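Local coordinates for phospho-furanose lactonase (Mycoplasma synoviae, PDB 3OVG), which hydrolyses phosphorylated furanose lactones such as D-xylono-1,4-lactone 5-phosphate, as well as carboxy 1,4-lactones, using two zinc ions in each subunit, at residues I269-D274 with D300-L305. Numbering follows the deposited sequence.
With ZN (zinc ion), chain G.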
loop_
_atom_site.group_PDB
_atom_site.type_symbol
_atom_site.label_atom_id
_atom_site.label_comp_id
_atom_site.label_asym_id
_atom_site.label_seq_id
_atom_site.Cartn_x
_atom_site.Cartn_y
_atom_site.Cartn_z
ATOM N N ILE A 269 22.150 19.264 -28.789
ATOM C CA ILE A 269 22.286 18.463 -27.596
ATOM C C ILE A 269 22.778 19.320 -26.436
ATOM O O ILE A 269 23.808 19.997 -26.539
ATOM C CB ILE A 269 23.310 17.348 -27.827
ATOM C CG1 ILE A 269 22.898 16.492 -29.027
ATOM C CG2 ILE A 269 23.499 16.503 -26.548
ATOM C CD1 ILE A 269 23.892 15.359 -29.338
ATOM N N THR A 270 22.080 19.275 -25.309
ATOM C CA THR A 270 22.677 19.834 -24.113
ATOM C C THR A 270 22.735 18.740 -23.053
ATOM O O THR A 270 22.201 17.633 -23.253
ATOM C CB THR A 270 21.895 21.068 -23.594
ATOM O OG1 THR A 270 20.536 20.698 -23.419
ATOM C CG2 THR A 270 21.981 22.214 -24.606
ATOM N N LEU A 271 23.394 19.034 -21.938
ATOM C CA LEU A 271 23.579 18.057 -20.861
ATOM C C LEU A 271 23.087 18.654 -19.535
ATOM O O LEU A 271 22.905 19.860 -19.420
ATOM C CB LEU A 271 25.045 17.658 -20.738
ATOM C CG LEU A 271 25.576 16.538 -21.650
ATOM C CD1 LEU A 271 27.021 16.236 -21.281
ATOM C CD2 LEU A 271 24.704 15.293 -21.462
ATOM N N SER A 272 22.891 17.787 -18.552
ATOM C CA SER A 272 22.287 18.132 -17.269
ATOM C C SER A 272 22.472 16.930 -16.352
ATOM O O SER A 272 22.751 15.829 -16.827
ATOM C CB SER A 272 20.803 18.418 -17.432
ATOM O OG SER A 272 20.093 17.252 -17.826
ATOM N N LEU A 273 22.349 17.138 -15.048
ATOM C CA LEU A 273 22.337 16.027 -14.103
ATOM C C LEU A 273 20.881 15.754 -13.615
ATOM O O LEU A 273 20.531 14.627 -13.222
ATOM C CB LEU A 273 23.296 16.294 -12.931
ATOM C CG LEU A 273 24.751 15.890 -13.194
ATOM C CD1 LEU A 273 24.752 14.690 -14.135
ATOM C CD2 LEU A 273 25.568 16.996 -13.788
ATOM N N ASP A 274 20.023 16.774 -13.688
ATOM C CA ASP A 274 18.703 16.647 -13.115
ATOM C C ASP A 274 18.795 15.982 -11.725
ATOM O O ASP A 274 18.149 14.957 -11.469
ATOM C CB ASP A 274 17.778 15.829 -14.041
ATOM C CG ASP A 274 16.344 15.783 -13.509
ATOM O OD1 ASP A 274 15.981 16.733 -12.817
ATOM O OD2 ASP A 274 15.602 14.815 -13.751
ATOM N N ASP A 300 34.102 14.333 -13.812
ATOM C CA ASP A 300 35.023 13.289 -13.372
ATOM C C ASP A 300 34.834 11.950 -14.084
ATOM O O ASP A 300 35.769 11.170 -14.193
ATOM C CB ASP A 300 34.845 13.041 -11.881
ATOM C CG ASP A 300 35.270 14.216 -11.036
ATOM O OD1 ASP A 300 35.934 15.143 -11.564
ATOM O OD2 ASP A 300 34.926 14.202 -9.829
ATOM N N ARG A 301 33.620 11.685 -14.567
ATOM C CA ARG A 301 33.248 10.332 -15.032
ATOM C C ARG A 301 32.505 10.377 -16.363
ATOM O O ARG A 301 32.858 9.684 -17.313
ATOM C CB ARG A 301 32.359 9.618 -13.982
ATOM C CG ARG A 301 33.087 9.271 -12.662
ATOM C CD ARG A 301 33.861 7.961 -12.804
ATOM N NE ARG A 301 32.958 6.805 -12.757
ATOM C CZ ARG A 301 32.567 6.241 -11.614
ATOM N NH1 ARG A 301 33.026 6.702 -10.445
ATOM N NH2 ARG A 301 31.744 5.212 -11.624
ATOM N N PHE A 302 31.474 11.206 -16.462
ATOM C CA PHE A 302 30.667 11.091 -17.663
ATOM C C PHE A 302 31.323 11.688 -18.918
ATOM O O PHE A 302 31.279 11.075 -19.955
ATOM C CB PHE A 302 29.235 11.585 -17.491
ATOM C CG PHE A 302 28.353 11.216 -18.648
ATOM C CD1 PHE A 302 27.918 9.912 -18.796
ATOM C CD2 PHE A 302 27.982 12.167 -19.594
ATOM C CE1 PHE A 302 27.109 9.561 -19.863
ATOM C CE2 PHE A 302 27.190 11.825 -20.670
ATOM C CZ PHE A 302 26.745 10.520 -20.805
ATOM N N LEU A 303 31.945 12.854 -18.832
ATOM C CA LEU A 303 32.582 13.411 -20.026
ATOM C C LEU A 303 33.806 12.569 -20.443
ATOM O O LEU A 303 34.012 12.341 -21.631
ATOM C CB LEU A 303 32.918 14.892 -19.857
ATOM C CG LEU A 303 31.729 15.848 -19.673
ATOM C CD1 LEU A 303 32.192 17.202 -19.156
ATOM C CD2 LEU A 303 30.907 16.010 -20.951
ATOM N N PRO A 304 34.612 12.088 -19.469
ATOM C CA PRO A 304 35.642 11.137 -19.924
ATOM C C PRO A 304 35.025 9.950 -20.654
ATOM O O PRO A 304 35.631 9.466 -21.612
ATOM C CB PRO A 304 36.334 10.695 -18.630
ATOM C CG PRO A 304 36.139 11.876 -17.700
ATOM C CD PRO A 304 34.783 12.457 -18.053
ATOM N N LEU A 305 33.838 9.499 -20.242
ATOM C CA LEU A 305 33.197 8.399 -20.963
ATOM C C LEU A 305 32.788 8.798 -22.385
ATOM O O LEU A 305 32.940 8.019 -23.335
ATOM C CB LEU A 305 31.998 7.836 -20.191
ATOM C CG LEU A 305 31.164 6.746 -20.888
ATOM C CD1 LEU A 305 31.986 5.467 -21.120
ATOM C CD2 LEU A 305 29.867 6.402 -20.052
HETATM ZN ZN ZN G . 14.073 17.865 -12.822
HETATM O O HOH W 1 13.349 15.735 -13.513
HETATM O O HOH W 2 13.158 16.735 -10.781
#
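Leu271 reaches out from a barrel strand to Phe302 and Leu303 on helix 296-309, joining the core of this phosphotriesterase-family TIM barrel to the layer of helices around it. The contact is wholly apolar. The two methyl groups of Leu271 share the work: Leu271 CD1 meets Leu303 CD2 at 3.9 Å, while Leu271 CD2 lies obliquely against the Phe302 ring, 4.3 Å from Phe302 CE2. The two leucine side chains run by each other, pointing opposite ways, and meet methyl to methyl. Long, branched or aromatic side chains suit these buried places, because the backbones stand well apart, with 10.2 Å between the CA atoms of Leu271 and Leu303. Neighbouring helices complete the hydrophobic layer: Ile319 of helix 313-327 packs on Leu271, Leu320 of the same helix on Leu303, and Leu253 of helix 250-262 on Phe302.

The polar side chains of 269-274 make their bonds away from helix 296-309. Thr270 OG1 is hydrogen-bonded to Gln213 of strand 212-215, two strands away, and Ser272 OG to the carbonyl O of Phe239 on the adjacent strand 236-239. Farther along, the chain delivers Asp274, whose carboxylate suits a cationic metal, to the zinc ion also bound by His26, His28, the carbamylated Lys155 and two waters. With CG anti to the backbone N (chi1 -175°), the carboxylate extends to the metal and binds through one oxygen: Asp274 OD1 is 2.2 Å from zinc, whereas Asp274 OD2 stays 3.5 Å from it.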